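Local coordinates for uncharacterized protein (Sus scrofa, PDB 5BNF) that is porcine CD38, a member of the ADP-ribosyl cyclase family, with a helical part and a parallel beta sheet, at residues H187-W192 / I222-Q227. Numbering follows the deposited sequence.
Sequences HTLKAW and IKFTCQ
Gln227 lies beside the indole of Trp192 where two parallel strands pair, 187-192 with the edge strand 223-229. They are the strands of a beta-alpha-beta crossover whose helix is 208-219. Five backbone hydrogen bonds run between them, alternating in direction. Ala191 takes part in two: its N reaches Thr225 O at 2.8 Å, and its O accepts Gln227 N at 3.0 Å. Water 2 also donates to Ala191 O and bonds to Thr225 OG1.

The side chains split between the two faces of the sheet. On the helix side, Ala191 CB touches Phe224 CE1 at 3.8 Å, and Leu189 CD2 meets the ring edge at Phe224 CD1. The phenyl in turn packs on Ile210, Leu213 and Leu217 of the helix. Cys226, on this face too, is disulfide-bonded to Cys205.

The other face carries Thr188, Lys223 and the Trp192-Gln227 pair. With CG anti to its carbonyl carbon (chi1 -58°), Lys223 crosses Thr188 obliquely, Lys223 CB 3.5 Å from Thr188 OG1. Water 1 joins Lys223 NZ to His187 O, which also accepts Lys223 N. Trp192 stacks on Phe158 of the neighbouring strand. The Gln227 amide is turned 43° from the indole plane, with OE1 3.2 Å from Trp192 CH2.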
ATOM      1  N   HIS A 187       5.509  15.827  10.789  1.00 30.24           N
ATOM      2  CA  HIS A 187       5.498  16.347  12.149  1.00 33.72           C
ATOM      3  C   HIS A 187       4.332  15.827  12.976  1.00 32.05           C
ATOM      4  O   HIS A 187       4.433  15.706  14.196  1.00 43.10           O
ATOM      5  CB  HIS A 187       5.457  17.878  12.121  1.00 34.72           C
ATOM      6  CG  HIS A 187       4.292  18.431  11.361  1.00 33.41           C
ATOM      7  ND1 HIS A 187       2.984  18.181  11.718  1.00 41.20           N
ATOM      8  CD2 HIS A 187       4.234  19.186  10.238  1.00 44.13           C
ATOM      9  CE1 HIS A 187       2.172  18.754  10.848  1.00 46.94           C
ATOM     10  NE2 HIS A 187       2.906  19.371   9.940  1.00 40.66           N
ATOM     11  N   THR A 188       3.226  15.515  12.319  1.00 33.31           N
ATOM     12  CA  THR A 188       2.056  15.039  13.042  1.00 30.78           C
ATOM     13  C   THR A 188       1.385  13.879  12.348  1.00 29.72           C
ATOM     14  O   THR A 188       1.342  13.814  11.123  1.00 40.65           O
ATOM     15  CB  THR A 188       0.985  16.162  13.189  1.00 33.43           C
ATOM     16  OG1 THR A 188       1.526  17.248  13.950  1.00 51.39           O
ATOM     17  CG2 THR A 188      -0.263  15.635  13.886  1.00 16.85           C
ATOM     18  N   LEU A 189       0.864  12.959  13.147  1.00 34.09           N
ATOM     19  CA  LEU A 189       0.115  11.832  12.623  1.00 33.41           C
ATOM     20  C   LEU A 189      -1.200  11.850  13.374  1.00 36.00           C
ATOM     21  O   LEU A 189      -1.221  11.853  14.599  1.00 36.11           O
ATOM     22  CB  LEU A 189       0.830  10.507  12.871  1.00 28.27           C
ATOM     23  CG  LEU A 189       0.055   9.295  12.338  1.00 29.44           C
ATOM     24  CD1 LEU A 189       1.021   8.168  12.048  1.00 44.58           C
ATOM     25  CD2 LEU A 189      -1.005   8.853  13.333  1.00 35.33           C
ATOM     26  N   LYS A 190      -2.298  11.890  12.639  1.00 34.20           N
ATOM     27  CA  LYS A 190      -3.606  11.912  13.266  1.00 34.02           C
ATOM     28  C   LYS A 190      -4.308  10.600  12.999  1.00 29.32           C
ATOM     29  O   LYS A 190      -4.328  10.116  11.870  1.00 32.51           O
ATOM     30  CB  LYS A 190      -4.432  13.080  12.719  1.00 33.68           C
ATOM     31  CG  LYS A 190      -3.903  14.440  13.145  1.00 38.90           C
ATOM     32  CD  LYS A 190      -4.316  15.548  12.190  1.00 47.72           C
ATOM     33  CE  LYS A 190      -5.801  15.501  11.861  1.00 60.67           C
ATOM     34  NZ  LYS A 190      -6.661  15.544  13.072  1.00 63.34           N
ATOM     35  N   ALA A 191      -4.875  10.011  14.042  1.00 24.65           N
ATOM     36  CA  ALA A 191      -5.576   8.752  13.875  1.00 29.82           C
ATOM     37  C   ALA A 191      -7.060   8.955  14.103  1.00 33.86           C
ATOM     38  O   ALA A 191      -7.454   9.701  14.994  1.00 35.44           O
ATOM     39  CB  ALA A 191      -5.031   7.712  14.852  1.00 27.30           C
ATOM     40  N   TRP A 192      -7.878   8.309  13.278  1.00 42.87           N
ATOM     41  CA  TRP A 192      -9.329   8.394  13.406  1.00 36.05           C
ATOM     42  C   TRP A 192      -9.853   6.986  13.655  1.00 36.00           C
ATOM     43  O   TRP A 192      -9.630   6.083  12.845  1.00 37.81           O
ATOM     44  CB  TRP A 192      -9.987   8.940  12.124  1.00 42.32           C
ATOM     45  CG  TRP A 192      -9.516  10.299  11.671  1.00 33.40           C
ATOM     46  CD1 TRP A 192      -8.556  10.565  10.735  1.00 35.61           C
ATOM     47  CD2 TRP A 192      -9.968  11.570  12.152  1.00 20.84           C
ATOM     48  NE1 TRP A 192      -8.381  11.924  10.605  1.00 25.19           N
ATOM     49  CE2 TRP A 192      -9.235  12.564  11.465  1.00 33.65           C
ATOM     50  CE3 TRP A 192     -10.918  11.968  13.100  1.00 41.67           C
ATOM     51  CZ2 TRP A 192      -9.424  13.929  11.694  1.00 45.23           C
ATOM     52  CZ3 TRP A 192     -11.108  13.326  13.328  1.00 31.92           C
ATOM     53  CH2 TRP A 192     -10.363  14.288  12.627  1.00 44.61           C
ATOM     54  N   ILE A 222       7.489  12.767  17.022  1.00 44.84           N
ATOM     55  CA  ILE A 222       6.417  13.102  16.096  1.00 37.60           C
ATOM     56  C   ILE A 222       5.110  13.251  16.865  1.00 38.36           C
ATOM     57  O   ILE A 222       4.728  12.367  17.627  1.00 39.50           O
ATOM     58  CB  ILE A 222       6.202  12.020  15.040  1.00 32.67           C
ATOM     59  CG1 ILE A 222       7.404  11.971  14.096  1.00 19.92           C
ATOM     60  CG2 ILE A 222       4.907  12.300  14.272  1.00 30.01           C
ATOM     61  CD1 ILE A 222       7.271  10.936  13.009  1.00 32.81           C
ATOM     62  N   LYS A 223       4.424  14.366  16.648  1.00 38.84           N
ATOM     63  CA  LYS A 223       3.166  14.625  17.323  1.00 34.89           C
ATOM     64  C   LYS A 223       2.105  13.611  16.896  1.00 36.78           C
ATOM     65  O   LYS A 223       2.088  13.141  15.756  1.00 38.50           O
ATOM     66  CB  LYS A 223       2.710  16.064  17.040  1.00 42.63           C
ATOM     67  CG  LYS A 223       3.733  17.137  17.467  1.00 60.57           C
ATOM     68  CD  LYS A 223       3.266  18.549  17.113  1.00 54.89           C
ATOM     69  CE  LYS A 223       4.279  19.622  17.514  1.00 65.87           C
ATOM     70  NZ  LYS A 223       5.621  19.436  16.895  1.00 64.38           N
ATOM     71  N   PHE A 224       1.232  13.272  17.836  1.00 34.42           N
ATOM     72  CA  PHE A 224       0.166  12.305  17.612  1.00 35.24           C
ATOM     73  C   PHE A 224      -1.141  12.762  18.251  1.00 28.71           C
ATOM     74  O   PHE A 224      -1.143  13.369  19.317  1.00 35.22           O
ATOM     75  CB  PHE A 224       0.560  10.955  18.218  1.00 34.27           C
ATOM     76  CG  PHE A 224      -0.521   9.911  18.141  1.00 41.70           C
ATOM     77  CD1 PHE A 224      -0.825   9.286  16.935  1.00 21.34           C
ATOM     78  CD2 PHE A 224      -1.236   9.550  19.276  1.00 33.48           C
ATOM     79  CE1 PHE A 224      -1.825   8.318  16.866  1.00 21.71           C
ATOM     80  CE2 PHE A 224      -2.233   8.582  19.210  1.00 34.71           C
ATOM     81  CZ  PHE A 224      -2.526   7.968  18.003  1.00 28.99           C
ATOM     82  N   THR A 225      -2.249  12.466  17.585  1.00 33.88           N
ATOM     83  CA  THR A 225      -3.573  12.801  18.088  1.00 34.32           C
ATOM     84  C   THR A 225      -4.505  11.694  17.631  1.00 35.67           C
ATOM     85  O   THR A 225      -4.289  11.090  16.588  1.00 33.57           O
ATOM     86  CB  THR A 225      -4.089  14.154  17.539  1.00 30.91           C
ATOM     87  OG1 THR A 225      -4.185  14.092  16.113  1.00 36.21           O
ATOM     88  CG2 THR A 225      -3.149  15.287  17.942  1.00 32.51           C
ATOM     89  N   CYS A 226      -5.533  11.424  18.425  1.00 40.59           N
ATOM     90  CA  CYS A 226      -6.509  10.395  18.102  1.00 32.20           C
ATOM     91  C   CYS A 226      -7.911  10.942  18.383  1.00 35.75           C
ATOM     92  O   CYS A 226      -8.155  11.563  19.415  1.00 32.01           O
ATOM     93  CB  CYS A 226      -6.255   9.166  18.955  1.00 18.34           C
ATOM     94  SG  CYS A 226      -7.334   7.745  18.608  1.00 37.55           S
ATOM     95  N   GLN A 227      -8.827  10.697  17.460  1.00 34.14           N
ATOM     96  CA  GLN A 227     -10.191  11.169  17.584  1.00 38.73           C
ATOM     97  C   GLN A 227     -11.113  10.053  17.166  1.00 41.60           C
ATOM     98  O   GLN A 227     -10.738   9.195  16.369  1.00 34.35           O
ATOM     99  CB  GLN A 227     -10.411  12.377  16.681  1.00 41.47           C
ATOM    100  CG  GLN A 227     -10.561  13.694  17.416  1.00 65.35           C
ATOM    101  CD  GLN A 227     -10.755  14.862  16.465  1.00 70.20           C
ATOM    102  OE1 GLN A 227      -9.860  15.196  15.687  1.00 61.50           O
ATOM    103  NE2 GLN A 227     -11.928  15.485  16.517  1.00 53.13           N
TER
HETATM  104  O   HOH W   1       6.781  17.293  15.734  1.00 33.64           O
HETATM  105  O   HOH W   2      -6.868  12.757  15.542  1.00 39.77           O